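Local coordinates for 4-aminobutyrate transaminase (Acinetobacter baumannii, PDB 6WOP), which catalyses the pyridoxal-phosphate-dependent transfer of an amino group from 4-aminobutyrate to 2-oxoglutarate, as a class-III aminotransferase, at residues 97-102 with 263-268; 103-108 with 282-287; 222-227 with 258-263; 237-242 with 253-258. All coordinates share one frame; numbering follows the deposited sequence.

Contact 1 of 4, residues 97-102 with 263-268; sequences RAPIAG and DLITMA
Pro99 lays the CG and CD side of its ring on the delta methyl of Ile265. The closest pair is Pro99 CG to Ile265 CD1 at 3.8 Å, and the two side chains cross at about a right angle. Pro99 is also the centre of an inverse gamma turn, closed by a weak bond from Ile100 N to Ala98 O. Ile100 follows with its CD1 4.0 Å from Ile265 CD1, the two side chains running past each other in opposite directions. The same Ile100 CD1 lies 3.8 Å from the backbone O of Asp263. Ile265 reaches toward the loop through an extended branch (chi2 172°), which carries CD1 to both partners. Strand 264-267 is an inner strand of the large-domain sheet of a fold-type-I aminotransferase, between strands 236-240 and 278-283. The loop that links helix 85-97 to strand 104-109 thus covers one face of this sheet, the Ile265 face. Leu264 and Thr266 point to the other face, against helix 112-127. No hydrogen bond joins the two segments. Asp263 puts its CB away from the loop; its OD2 is bonded to Leu237 N and to Arg227, its OD1 to Arg283.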
loop_
_atom_site.group_PDB
_atom_site.type_symbol
_atom_site.label_atom_id
_atom_site.label_comp_id
_atom_site.label_asym_id
_atom_site.label_seq_id
_atom_site.Cartn_x
_atom_site.Cartn_y
_atom_site.Cartn_z
ATOM N N ARG A 97 -0.857 -10.326 -36.671
ATOM C CA ARG A 97 -0.544 -11.688 -36.273
ATOM C C ARG A 97 -1.053 -12.096 -34.893
ATOM O O ARG A 97 -1.157 -13.305 -34.612
ATOM C CB ARG A 97 0.961 -11.844 -36.306
ATOM C CG ARG A 97 1.514 -11.815 -37.733
ATOM C CD ARG A 97 3.062 -11.619 -37.755
ATOM N NE ARG A 97 3.616 -11.819 -39.116
ATOM C CZ ARG A 97 3.433 -10.939 -40.111
ATOM N NH1 ARG A 97 2.764 -9.799 -39.869
ATOM N NH2 ARG A 97 3.908 -11.177 -41.355
ATOM N N ALA A 98 -1.346 -11.150 -34.038
ATOM C CA ALA A 98 -1.603 -11.467 -32.623
ATOM C C ALA A 98 -3.007 -12.031 -32.456
ATOM O O ALA A 98 -3.936 -11.577 -33.116
ATOM C CB ALA A 98 -1.486 -10.212 -31.763
ATOM N N PRO A 99 -3.198 -12.987 -31.559
ATOM C CA PRO A 99 -4.554 -13.547 -31.364
ATOM C C PRO A 99 -5.414 -12.680 -30.436
ATOM O O PRO A 99 -5.596 -12.951 -29.258
ATOM C CB PRO A 99 -4.271 -14.930 -30.757
ATOM C CG PRO A 99 -2.896 -14.817 -30.141
ATOM C CD PRO A 99 -2.118 -13.828 -30.989
ATOM N N ILE A 100 -6.006 -11.644 -31.008
ATOM C CA ILE A 100 -6.779 -10.614 -30.310
ATOM C C ILE A 100 -8.136 -10.563 -31.002
ATOM O O ILE A 100 -8.207 -10.585 -32.232
ATOM C CB ILE A 100 -6.090 -9.224 -30.375
ATOM C CG1 ILE A 100 -4.757 -9.206 -29.571
ATOM C CG2 ILE A 100 -7.103 -8.060 -29.952
ATOM C CD1 ILE A 100 -4.986 -9.505 -28.042
ATOM N N ALA A 101 -9.196 -10.457 -30.229
ATOM C CA ALA A 101 -10.539 -10.396 -30.796
ATOM C C ALA A 101 -10.833 -8.969 -31.257
ATOM O O ALA A 101 -10.848 -8.040 -30.438
ATOM C CB ALA A 101 -11.571 -10.863 -29.764
ATOM N N GLY A 102 -11.102 -8.803 -32.564
ATOM C CA GLY A 102 -11.437 -7.505 -33.112
ATOM C C GLY A 102 -10.156 -6.755 -33.428
ATOM O O GLY A 102 -9.085 -7.334 -33.315
ATOM N N ASP A 263 -7.180 -10.390 -23.659
ATOM C CA ASP A 263 -7.453 -9.022 -24.046
ATOM C C ASP A 263 -6.176 -8.268 -24.365
ATOM O O ASP A 263 -6.210 -7.317 -25.154
ATOM C CB ASP A 263 -8.158 -8.283 -22.890
ATOM C CG ASP A 263 -9.487 -8.907 -22.549
ATOM O OD1 ASP A 263 -10.442 -8.626 -23.302
ATOM O OD2 ASP A 263 -9.575 -9.670 -21.538
ATOM N N LEU A 264 -5.085 -8.619 -23.667
ATOM C CA LEU A 264 -3.756 -8.022 -23.787
ATOM C C LEU A 264 -2.697 -9.120 -23.838
ATOM O O LEU A 264 -2.803 -10.136 -23.129
ATOM C CB LEU A 264 -3.444 -7.095 -22.592
ATOM C CG LEU A 264 -4.405 -5.933 -22.429
ATOM C CD1 LEU A 264 -4.369 -5.284 -21.035
ATOM C CD2 LEU A 264 -3.977 -4.829 -23.473
ATOM N N ILE A 265 -1.649 -8.921 -24.650
ATOM C CA ILE A 265 -0.542 -9.876 -24.708
ATOM C C ILE A 265 0.764 -9.117 -24.565
ATOM O O ILE A 265 0.969 -8.106 -25.252
ATOM C CB ILE A 265 -0.556 -10.686 -26.015
ATOM C CG1 ILE A 265 -1.847 -11.485 -26.130
ATOM C CG2 ILE A 265 0.647 -11.607 -26.065
ATOM C CD1 ILE A 265 -2.033 -12.175 -27.495
ATOM N N THR A 266 1.683 -9.621 -23.725
ATOM C CA THR A 266 2.961 -8.940 -23.625
ATOM C C THR A 266 4.021 -9.721 -24.394
ATOM O O THR A 266 3.943 -10.951 -24.503
ATOM C CB THR A 266 3.400 -8.793 -22.160
ATOM O OG1 THR A 266 3.456 -10.076 -21.529
ATOM C CG2 THR A 266 2.410 -7.917 -21.395
ATOM N N MET A 267 5.046 -9.005 -24.867
ATOM C CA MET A 267 6.109 -9.583 -25.699
ATOM C C MET A 267 7.430 -8.964 -25.317
ATOM O O MET A 267 7.501 -7.772 -25.017
ATOM C CB MET A 267 5.903 -9.264 -27.206
ATOM C CG MET A 267 4.538 -9.648 -27.729
ATOM S SD MET A 267 4.214 -8.829 -29.301
ATOM C CE MET A 267 3.736 -7.151 -28.797
ATOM N N ALA A 268 8.498 -9.753 -25.431
ATOM C CA ALA A 268 9.847 -9.192 -25.369
ATOM C C ALA A 268 10.824 -10.268 -25.830
ATOM O O ALA A 268 10.458 -11.082 -26.686
ATOM C CB ALA A 268 10.192 -8.714 -23.956
#

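Contact 2 of 4, residues 103-108 with 282-287; sequences PAKAAF and GRAEVM
Gly282 O takes one hydrogen bond and one C-H...O contact from strand 104-109. Lys105 N gives it the hydrogen bond, 2.9 Å long. Ala104 CA adds the C-H...O contact to Gly282 O at 3.2 Å. The return bond runs from Gly282 N to Lys105 O, also 2.9 Å, so Lys105 and Gly282 form an antiparallel hydrogen-bonded pair. Ala104 and Arg283 make the next, non-hydrogen-bonded pair. Strand 104-109 is the outermost strand, within this chain, of the seven-stranded large-domain sheet, and the backbone of Ala106 bonds to the second subunit. Strand 278-283 runs antiparallel to both its neighbours, as in other fold-type-I aminotransferases. The strand pairing ends at Arg283, the N-cap of helix 284-287. There Ala284 N, at the first turn of the helix, turns back to Pro103 O at 2.9 Å. Lys105 runs extended beyond CG alongside Ala284, with Lys105 CG 3.9 Å from Ala284 CB. Its NZ goes on to Asp288 and to Gln13 O of the second subunit. Met287 is bent at chi2 (-72°) and chi3 (-67°), which folds its thioether back over the edge strand. Met287 CG and CE each lie 3.7 Å from Lys105 O. Pro17 of the second subunit packs on Met287 and Ala107.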
loop_
_atom_site.group_PDB
_atom_site.type_symbol
_atom_site.label_atom_id
_atom_site.label_comp_id
_atom_site.label_asym_id
_atom_site.label_seq_id
_atom_site.Cartn_x
_atom_site.Cartn_y
_atom_site.Cartn_z
ATOM N N PRO A 103 -10.229 -5.475 -33.789
ATOM C CA PRO A 103 -9.014 -4.746 -34.179
ATOM C C PRO A 103 -8.040 -4.638 -33.012
ATOM O O PRO A 103 -8.440 -4.374 -31.878
ATOM C CB PRO A 103 -9.535 -3.361 -34.567
ATOM C CG PRO A 103 -10.997 -3.472 -34.557
ATOM C CD PRO A 103 -11.392 -4.586 -33.707
ATOM N N ALA A 104 -6.763 -4.818 -33.307
ATOM C CA ALA A 104 -5.750 -4.731 -32.260
ATOM C C ALA A 104 -4.964 -3.432 -32.391
ATOM O O ALA A 104 -4.937 -2.795 -33.452
ATOM C CB ALA A 104 -4.825 -5.944 -32.318
ATOM N N LYS A 105 -4.337 -3.013 -31.292
ATOM C CA LYS A 105 -3.318 -1.972 -31.378
ATOM C C LYS A 105 -2.092 -2.433 -30.599
ATOM O O LYS A 105 -2.204 -3.297 -29.736
ATOM C CB LYS A 105 -3.843 -0.653 -30.812
ATOM C CG LYS A 105 -4.857 0.002 -31.755
ATOM C CD LYS A 105 -5.320 1.296 -31.200
ATOM C CE LYS A 105 -6.075 2.095 -32.257
ATOM N NZ LYS A 105 -6.083 3.542 -31.939
ATOM N N ALA A 106 -0.928 -1.844 -30.879
ATOM C CA ALA A 106 0.284 -2.270 -30.201
ATOM C C ALA A 106 1.142 -1.055 -29.888
ATOM O O ALA A 106 1.129 -0.049 -30.603
ATOM C CB ALA A 106 1.141 -3.255 -31.056
ATOM N N ALA A 107 1.949 -1.175 -28.851
ATOM C CA ALA A 107 2.949 -0.159 -28.576
ATOM C C ALA A 107 4.193 -0.881 -28.109
ATOM O O ALA A 107 4.087 -1.986 -27.586
ATOM C CB ALA A 107 2.506 0.764 -27.425
ATOM N N PHE A 108 5.349 -0.238 -28.240
ATOM C CA PHE A 108 6.632 -0.888 -27.916
ATOM C C PHE A 108 7.294 -0.150 -26.776
ATOM O O PHE A 108 7.229 1.087 -26.706
ATOM C CB PHE A 108 7.561 -0.913 -29.176
ATOM C CG PHE A 108 6.927 -1.689 -30.274
ATOM C CD1 PHE A 108 6.766 -3.042 -30.120
ATOM C CD2 PHE A 108 6.318 -1.058 -31.351
ATOM C CE1 PHE A 108 6.066 -3.789 -31.042
ATOM C CE2 PHE A 108 5.624 -1.810 -32.294
ATOM C CZ PHE A 108 5.510 -3.161 -32.149
ATOM N N GLY A 282 -3.050 -5.522 -28.016
ATOM C CA GLY A 282 -4.325 -5.933 -27.453
ATOM C C GLY A 282 -5.515 -5.284 -28.117
ATOM O O GLY A 282 -5.380 -4.565 -29.101
ATOM N N ARG A 283 -6.691 -5.499 -27.512
ATOM C CA ARG A 283 -7.906 -4.950 -28.104
ATOM C C ARG A 283 -7.764 -3.445 -28.215
ATOM O O ARG A 283 -7.314 -2.790 -27.280
ATOM C CB ARG A 283 -9.141 -5.333 -27.257
ATOM C CG ARG A 283 -9.378 -6.842 -27.124
ATOM C CD ARG A 283 -10.413 -7.121 -25.970
ATOM N NE ARG A 283 -11.493 -6.187 -26.082
ATOM C CZ ARG A 283 -12.205 -5.744 -25.057
ATOM N NH1 ARG A 283 -11.950 -6.187 -23.812
ATOM N NH2 ARG A 283 -13.180 -4.866 -25.286
ATOM N N ALA A 284 -8.101 -2.887 -29.377
ATOM C CA ALA A 284 -7.881 -1.442 -29.590
ATOM C C ALA A 284 -8.488 -0.578 -28.478
ATOM O O ALA A 284 -7.887 0.414 -28.045
ATOM C CB ALA A 284 -8.483 -1.013 -30.931
ATOM N N GLU A 285 -9.736 -0.871 -28.081
ATOM C CA GLU A 285 -10.410 0.036 -27.152
ATOM C C GLU A 285 -9.814 -0.099 -25.767
ATOM O O GLU A 285 -9.816 0.878 -24.996
ATOM C CB GLU A 285 -11.924 -0.205 -27.126
ATOM C CG GLU A 285 -12.335 -1.531 -26.513
ATOM C CD GLU A 285 -13.887 -1.632 -26.401
ATOM O OE1 GLU A 285 -14.419 -2.433 -25.590
ATOM O OE2 GLU A 285 -14.569 -0.878 -27.118
ATOM N N VAL A 286 -9.187 -1.234 -25.485
ATOM C CA VAL A 286 -8.464 -1.370 -24.207
ATOM C C VAL A 286 -7.146 -0.604 -24.258
ATOM O O VAL A 286 -6.834 0.189 -23.366
ATOM C CB VAL A 286 -8.245 -2.868 -23.885
ATOM C CG1 VAL A 286 -7.313 -3.066 -22.644
ATOM C CG2 VAL A 286 -9.581 -3.553 -23.738
ATOM N N MET A 287 -6.379 -0.798 -25.342
ATOM C CA MET A 287 -5.114 -0.089 -25.514
ATOM C C MET A 287 -5.284 1.427 -25.545
ATOM O O MET A 287 -4.385 2.148 -25.103
ATOM C CB MET A 287 -4.423 -0.540 -26.816
ATOM C CG MET A 287 -4.095 -2.044 -26.841
ATOM S SD MET A 287 -2.721 -2.455 -25.728
ATOM C CE MET A 287 -1.333 -1.583 -26.570
#

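Contact 3 of 4, residues 222-227 with 258-263; sequences FLKRLR and YETKAD
Arg227 NH1 serves two acceptors: it gives a bond of 2.8 Å to Lys261 O and one of 3.0 Å to Asp263 OD2. Arg227 NH2 meets the same Asp263 OD2, also at 3.0 Å, so the salt bridge is end-on, with both terminal nitrogens on one oxygen. All three bonds leave close to the guanidinium plane, but the carboxylate plane is turned 85° against it. NH2 comes to the syn lone pair of OD2, while NH1 comes from above the carboxylate plane. Leu237 N is a further donor to OD2, and Asp231 a second partner of NH2. Arg227 starts with CG anti to its N (chi1 178°) and then bends at chi2 and chi3, which brings the group alongside the loop. Here helix 220-233, on one face of the large-domain sheet, holds the loop that leads into strand 264-267. Thr260 packs against Leu223, Lys224 and Arg227. Its CG2 lies 3.4 Å from Arg227 CB, and its OG1 lies 3.1 Å from Lys224 CG, without a hydrogen bond to Lys224 N. Lys224 NZ and Glu259 OE1 make only a long salt bridge, 3.9 Å. A water accepts from both Lys224 NZ and Glu259 N, though its distance to NZ is doubtfully short. Leu223 CD1 sits over one face of the Tyr258 ring in a CH-pi contact, 3.8 Å from the centroid. Tyr258 OH is bonded to Val218 O.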
loop_
_atom_site.group_PDB
_atom_site.type_symbol
_atom_site.label_atom_id
_atom_site.label_comp_id
_atom_site.label_asym_id
_atom_site.label_seq_id
_atom_site.Cartn_x
_atom_site.Cartn_y
_atom_site.Cartn_z
ATOM N N PHE A 222 -8.475 -24.667 -18.396
ATOM C CA PHE A 222 -8.265 -23.610 -17.424
ATOM C C PHE A 222 -8.431 -22.235 -18.072
ATOM O O PHE A 222 -9.079 -21.353 -17.503
ATOM C CB PHE A 222 -6.889 -23.743 -16.761
ATOM C CG PHE A 222 -6.668 -22.688 -15.649
ATOM C CD1 PHE A 222 -7.319 -22.802 -14.437
ATOM C CD2 PHE A 222 -5.880 -21.597 -15.869
ATOM C CE1 PHE A 222 -7.135 -21.854 -13.463
ATOM C CE2 PHE A 222 -5.666 -20.661 -14.889
ATOM C CZ PHE A 222 -6.300 -20.792 -13.681
ATOM N N LEU A 223 -7.850 -22.033 -19.268
ATOM C CA LEU A 223 -8.045 -20.777 -19.984
ATOM C C LEU A 223 -9.503 -20.484 -20.262
ATOM O O LEU A 223 -9.937 -19.334 -20.120
ATOM C CB LEU A 223 -7.291 -20.786 -21.320
ATOM C CG LEU A 223 -5.835 -20.367 -21.297
ATOM C CD1 LEU A 223 -5.296 -20.292 -22.715
ATOM C CD2 LEU A 223 -5.570 -19.025 -20.548
ATOM N N LYS A 224 -10.265 -21.500 -20.696
ATOM C CA LYS A 224 -11.648 -21.188 -21.010
ATOM C C LYS A 224 -12.428 -20.887 -19.737
ATOM O O LYS A 224 -13.214 -19.942 -19.687
ATOM C CB LYS A 224 -12.325 -22.353 -21.737
ATOM C CG LYS A 224 -11.578 -22.775 -23.004
ATOM C CD LYS A 224 -12.122 -24.065 -23.668
ATOM C CE LYS A 224 -11.035 -24.906 -24.405
ATOM N NZ LYS A 224 -10.942 -24.685 -25.872
ATOM N N ARG A 225 -12.223 -21.583 -18.650
ATOM C CA ARG A 225 -12.900 -21.230 -17.411
ATOM C C ARG A 225 -12.463 -19.861 -16.874
ATOM O O ARG A 225 -13.253 -19.083 -16.449
ATOM C CB ARG A 225 -12.781 -22.330 -16.406
ATOM C CG ARG A 225 -13.640 -23.504 -16.809
ATOM C CD ARG A 225 -13.399 -24.714 -15.980
ATOM N NE ARG A 225 -13.825 -24.549 -14.623
ATOM C CZ ARG A 225 -13.569 -25.415 -13.672
ATOM N NH1 ARG A 225 -12.920 -26.508 -13.937
ATOM N NH2 ARG A 225 -13.972 -25.192 -12.463
ATOM N N LEU A 226 -11.176 -19.609 -16.937
ATOM C CA LEU A 226 -10.698 -18.282 -16.542
ATOM C C LEU A 226 -11.311 -17.188 -17.406
ATOM O O LEU A 226 -11.664 -16.119 -16.908
ATOM C CB LEU A 226 -9.164 -18.232 -16.624
ATOM C CG LEU A 226 -8.460 -17.172 -15.788
ATOM C CD1 LEU A 226 -8.834 -17.338 -14.309
ATOM C CD2 LEU A 226 -6.967 -17.366 -15.982
ATOM N N ARG A 227 -11.367 -17.401 -18.717
ATOM C CA ARG A 227 -11.991 -16.430 -19.608
ATOM C C ARG A 227 -13.446 -16.161 -19.202
ATOM O O ARG A 227 -13.896 -15.004 -19.148
ATOM C CB ARG A 227 -11.912 -16.976 -21.056
ATOM C CG ARG A 227 -12.566 -16.104 -22.172
ATOM C CD ARG A 227 -11.683 -14.878 -22.481
ATOM N NE ARG A 227 -12.089 -13.706 -21.691
ATOM C CZ ARG A 227 -11.440 -12.538 -21.738
ATOM N NH1 ARG A 227 -10.341 -12.376 -22.522
ATOM N NH2 ARG A 227 -11.879 -11.524 -21.022
ATOM N N TYR A 258 -4.715 -21.989 -28.545
ATOM C CA TYR A 258 -5.922 -22.012 -27.731
ATOM C C TYR A 258 -7.036 -21.247 -28.425
ATOM O O TYR A 258 -6.786 -20.285 -29.156
ATOM C CB TYR A 258 -5.647 -21.420 -26.347
ATOM C CG TYR A 258 -4.577 -22.189 -25.577
ATOM C CD1 TYR A 258 -4.917 -23.275 -24.726
ATOM C CD2 TYR A 258 -3.255 -21.839 -25.665
ATOM C CE1 TYR A 258 -3.937 -23.958 -24.033
ATOM C CE2 TYR A 258 -2.291 -22.509 -24.963
ATOM C CZ TYR A 258 -2.619 -23.578 -24.186
ATOM O OH TYR A 258 -1.648 -24.256 -23.522
ATOM N N GLU A 259 -8.265 -21.708 -28.184
ATOM C CA GLU A 259 -9.480 -21.037 -28.637
ATOM C C GLU A 259 -9.684 -19.738 -27.876
ATOM O O GLU A 259 -10.201 -18.754 -28.421
ATOM C CB GLU A 259 -10.698 -21.948 -28.406
ATOM C CG GLU A 259 -10.863 -23.038 -29.441
ATOM C CD GLU A 259 -12.272 -23.630 -29.362
ATOM O OE1 GLU A 259 -13.144 -23.065 -28.639
ATOM O OE2 GLU A 259 -12.489 -24.664 -30.047
ATOM N N THR A 260 -9.406 -19.790 -26.584
ATOM C CA THR A 260 -9.606 -18.632 -25.735
ATOM C C THR A 260 -8.656 -17.527 -26.143
ATOM O O THR A 260 -7.458 -17.773 -26.345
ATOM C CB THR A 260 -9.341 -19.014 -24.267
ATOM O OG1 THR A 260 -10.167 -20.136 -23.888
ATOM C CG2 THR A 260 -9.548 -17.804 -23.331
ATOM N N LYS A 261 -9.162 -16.289 -26.176
ATOM C CA LYS A 261 -8.329 -15.134 -26.470
ATOM C C LYS A 261 -8.167 -14.217 -25.257
ATOM O O LYS A 261 -9.127 -13.923 -24.532
ATOM C CB LYS A 261 -8.927 -14.328 -27.610
ATOM C CG LYS A 261 -8.777 -14.990 -28.978
ATOM C CD LYS A 261 -9.298 -14.041 -30.038
ATOM C CE LYS A 261 -9.981 -14.812 -31.147
ATOM N NZ LYS A 261 -9.168 -16.002 -31.456
ATOM N N ALA A 262 -6.954 -13.728 -25.084
ATOM C CA ALA A 262 -6.623 -12.726 -24.074
ATOM C C ALA A 262 -6.952 -11.328 -24.592
ATOM O O ALA A 262 -6.999 -11.091 -25.808
ATOM C CB ALA A 262 -5.123 -12.794 -23.766
ATOM N N ASP A 263 -7.180 -10.390 -23.659
ATOM C CA ASP A 263 -7.453 -9.022 -24.046
ATOM C C ASP A 263 -6.176 -8.268 -24.365
ATOM O O ASP A 263 -6.210 -7.317 -25.154
ATOM C CB ASP A 263 -8.158 -8.283 -22.890
ATOM C CG ASP A 263 -9.487 -8.907 -22.549
ATOM O OD1 ASP A 263 -10.442 -8.626 -23.302
ATOM O OD2 ASP A 263 -9.575 -9.670 -21.538
HETATM O O HOH W 1 -8.556 -24.050 -26.399
#

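Contact 4 of 4, residues 237-242 with 253-258; sequences LVADEV and FAMNHY
The class-III aminotransferase signature starts in segment 237-242, on a central strand of the large-domain sheet, and this contact ties its Glu241 to a short 3-10 segment, 254-257. The Glu241 carboxylate meets two successive backbone N-H groups where that segment begins. Glu241 OE1 takes the N-H of Ala254 at 2.8 Å through its syn lone pair. Glu241 OE2 takes the N-H of Met255 at 2.9 Å, also on the syn side but 20° out of the carboxylate plane. Ser244 OG is a second partner of OE1. Bonds on both oxygens fix the rotation of the carboxylate. The Glu241 chain leaves with CG beside its backbone N and bends at chi2, -127°, away from a staggered value, to bring the group to both donors. Packing round it is tight. Met255 CG is 3.1 Å from Glu241 OE2, and Phe253 CB is 3.4 Å from the same oxygen. The carboxylate carbon lies at the edge of the Phe253 ring, near its plane. On the neighbouring residue Asp240, OD1 accepts from Val242 N and so closes an Asx turn. OD1 is also bonded to Thr266, and OD2 to His140. Within 253-258, Phe253 N is bonded to Asn256 OD1, and Asn256 N returns to Phe253 O. Met255, bent at chi2 and chi3, curls towards Ala239 of the strand and sets its CG 3.5 Å from Ala239 CB.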
loop_
_atom_site.group_PDB
_atom_site.type_symbol
_atom_site.label_atom_id
_atom_site.label_comp_id
_atom_site.label_asym_id
_atom_site.label_seq_id
_atom_site.Cartn_x
_atom_site.Cartn_y
_atom_site.Cartn_z
ATOM N N LEU A 237 -8.106 -10.266 -19.229
ATOM C CA LEU A 237 -7.222 -11.422 -19.190
ATOM C C LEU A 237 -5.944 -11.040 -19.925
ATOM O O LEU A 237 -6.018 -10.621 -21.074
ATOM C CB LEU A 237 -7.885 -12.623 -19.848
ATOM C CG LEU A 237 -7.050 -13.928 -19.905
ATOM C CD1 LEU A 237 -6.682 -14.394 -18.525
ATOM C CD2 LEU A 237 -7.889 -15.063 -20.613
ATOM N N VAL A 238 -4.792 -11.158 -19.264
ATOM C CA VAL A 238 -3.507 -10.782 -19.865
ATOM C C VAL A 238 -2.655 -12.032 -20.028
ATOM O O VAL A 238 -2.390 -12.724 -19.045
ATOM C CB VAL A 238 -2.765 -9.776 -18.990
ATOM C CG1 VAL A 238 -1.413 -9.359 -19.681
ATOM C CG2 VAL A 238 -3.682 -8.541 -18.758
ATOM N N ALA A 239 -2.186 -12.306 -21.235
ATOM C CA ALA A 239 -1.256 -13.408 -21.489
ATOM C C ALA A 239 0.151 -12.849 -21.503
ATOM O O ALA A 239 0.451 -12.004 -22.335
ATOM C CB ALA A 239 -1.550 -14.055 -22.852
ATOM N N ASP A 240 1.015 -13.297 -20.594
ATOM C CA ASP A 240 2.412 -12.825 -20.587
ATOM C C ASP A 240 3.227 -13.793 -21.441
ATOM O O ASP A 240 3.542 -14.907 -21.016
ATOM C CB ASP A 240 2.946 -12.743 -19.160
ATOM C CG ASP A 240 4.416 -12.275 -19.095
ATOM O OD1 ASP A 240 5.026 -11.922 -20.143
ATOM O OD2 ASP A 240 4.956 -12.270 -17.999
ATOM N N GLU A 241 3.541 -13.378 -22.676
ATOM C CA GLU A 241 4.338 -14.159 -23.603
ATOM C C GLU A 241 5.757 -13.614 -23.761
ATOM O O GLU A 241 6.389 -13.789 -24.812
ATOM C CB GLU A 241 3.635 -14.203 -24.950
ATOM C CG GLU A 241 2.300 -14.916 -24.850
ATOM C CD GLU A 241 2.146 -16.005 -25.836
ATOM O OE1 GLU A 241 3.142 -16.683 -26.204
ATOM O OE2 GLU A 241 0.968 -16.208 -26.241
ATOM N N VAL A 242 6.295 -12.968 -22.714
ATOM C CA VAL A 242 7.677 -12.492 -22.816
ATOM C C VAL A 242 8.626 -13.648 -23.122
ATOM O O VAL A 242 9.495 -13.530 -24.000
ATOM C CB VAL A 242 8.063 -11.762 -21.519
ATOM C CG1 VAL A 242 9.560 -11.651 -21.460
ATOM C CG2 VAL A 242 7.387 -10.419 -21.500
ATOM N N PHE A 253 2.658 -17.298 -31.209
ATOM C CA PHE A 253 2.344 -17.068 -29.792
ATOM C C PHE A 253 1.843 -18.371 -29.175
ATOM O O PHE A 253 1.096 -19.113 -29.816
ATOM C CB PHE A 253 1.232 -16.040 -29.632
ATOM C CG PHE A 253 1.666 -14.632 -30.023
ATOM C CD1 PHE A 253 2.360 -13.854 -29.134
ATOM C CD2 PHE A 253 1.406 -14.149 -31.290
ATOM C CE1 PHE A 253 2.805 -12.580 -29.509
ATOM C CE2 PHE A 253 1.836 -12.872 -31.664
ATOM C CZ PHE A 253 2.526 -12.100 -30.764
ATOM N N ALA A 254 2.207 -18.639 -27.924
ATOM C CA ALA A 254 1.624 -19.820 -27.281
ATOM C C ALA A 254 0.099 -19.738 -27.277
ATOM O O ALA A 254 -0.580 -20.756 -27.375
ATOM C CB ALA A 254 2.143 -19.923 -25.850
ATOM N N MET A 255 -0.455 -18.531 -27.176
ATOM C CA MET A 255 -1.913 -18.382 -27.139
ATOM C C MET A 255 -2.524 -18.826 -28.454
ATOM O O MET A 255 -3.722 -19.121 -28.517
ATOM C CB MET A 255 -2.271 -16.917 -26.860
ATOM C CG MET A 255 -2.045 -16.435 -25.432
ATOM S SD MET A 255 -2.966 -17.438 -24.235
ATOM C CE MET A 255 -4.650 -17.068 -24.769
ATOM N N ASN A 256 -1.707 -18.942 -29.522
ATOM C CA ASN A 256 -2.263 -19.444 -30.781
ATOM C C ASN A 256 -2.685 -20.887 -30.711
ATOM O O ASN A 256 -3.398 -21.338 -31.608
ATOM C CB ASN A 256 -1.269 -19.312 -31.937
ATOM C CG ASN A 256 -1.177 -17.880 -32.441
ATOM O OD1 ASN A 256 -0.093 -17.318 -32.597
ATOM N ND2 ASN A 256 -2.329 -17.322 -32.804
ATOM N N HIS A 257 -2.248 -21.627 -29.702
ATOM C CA HIS A 257 -2.708 -23.009 -29.531
ATOM C C HIS A 257 -4.100 -23.108 -28.921
ATOM O O HIS A 257 -4.606 -24.226 -28.777
ATOM C CB HIS A 257 -1.756 -23.794 -28.633
ATOM C CG HIS A 257 -0.339 -23.860 -29.151
ATOM N ND1 HIS A 257 0.166 -24.967 -29.807
ATOM C CD2 HIS A 257 0.674 -22.965 -29.072
ATOM C CE1 HIS A 257 1.433 -24.732 -30.137
ATOM N NE2 HIS A 257 1.774 -23.534 -29.669
ATOM N N TYR A 258 -4.715 -21.989 -28.545
ATOM C CA TYR A 258 -5.922 -22.012 -27.731
ATOM C C TYR A 258 -7.036 -21.247 -28.425
ATOM O O TYR A 258 -6.786 -20.285 -29.156
ATOM C CB TYR A 258 -5.647 -21.420 -26.347
ATOM C CG TYR A 258 -4.577 -22.189 -25.577
ATOM C CD1 TYR A 258 -4.917 -23.275 -24.726
ATOM C CD2 TYR A 258 -3.255 -21.839 -25.665
ATOM C CE1 TYR A 258 -3.937 -23.958 -24.033
ATOM C CE2 TYR A 258 -2.291 -22.509 -24.963
ATOM C CZ TYR A 258 -2.619 -23.578 -24.186
ATOM O OH TYR A 258 -1.648 -24.256 -23.522
#

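In the fold
Contacts 1 and 4 are buried, whereas contacts 2 and 3 are partly exposed. Contacts 1, 2 and 4 all reach the same sheet: strands 236-240, 264-267 and 278-283 lie side by side in it, with 104-109 beyond, outermost within this chain. Contact 1 has no hydrogen bond and rests on apolar side chains, while contact 4, equally buried, is held by a carboxylate and backbone N-H groups. Contact 2 relies on strand pairing and is touched by the second subunit. Contact 3 joins helix to loop by salt bridges and by apolar packing. Asp263 belongs to contacts 1 and 3, and its salt bridge to Arg283 reaches contact 2. Tyr258 is shared by contacts 3 and 4.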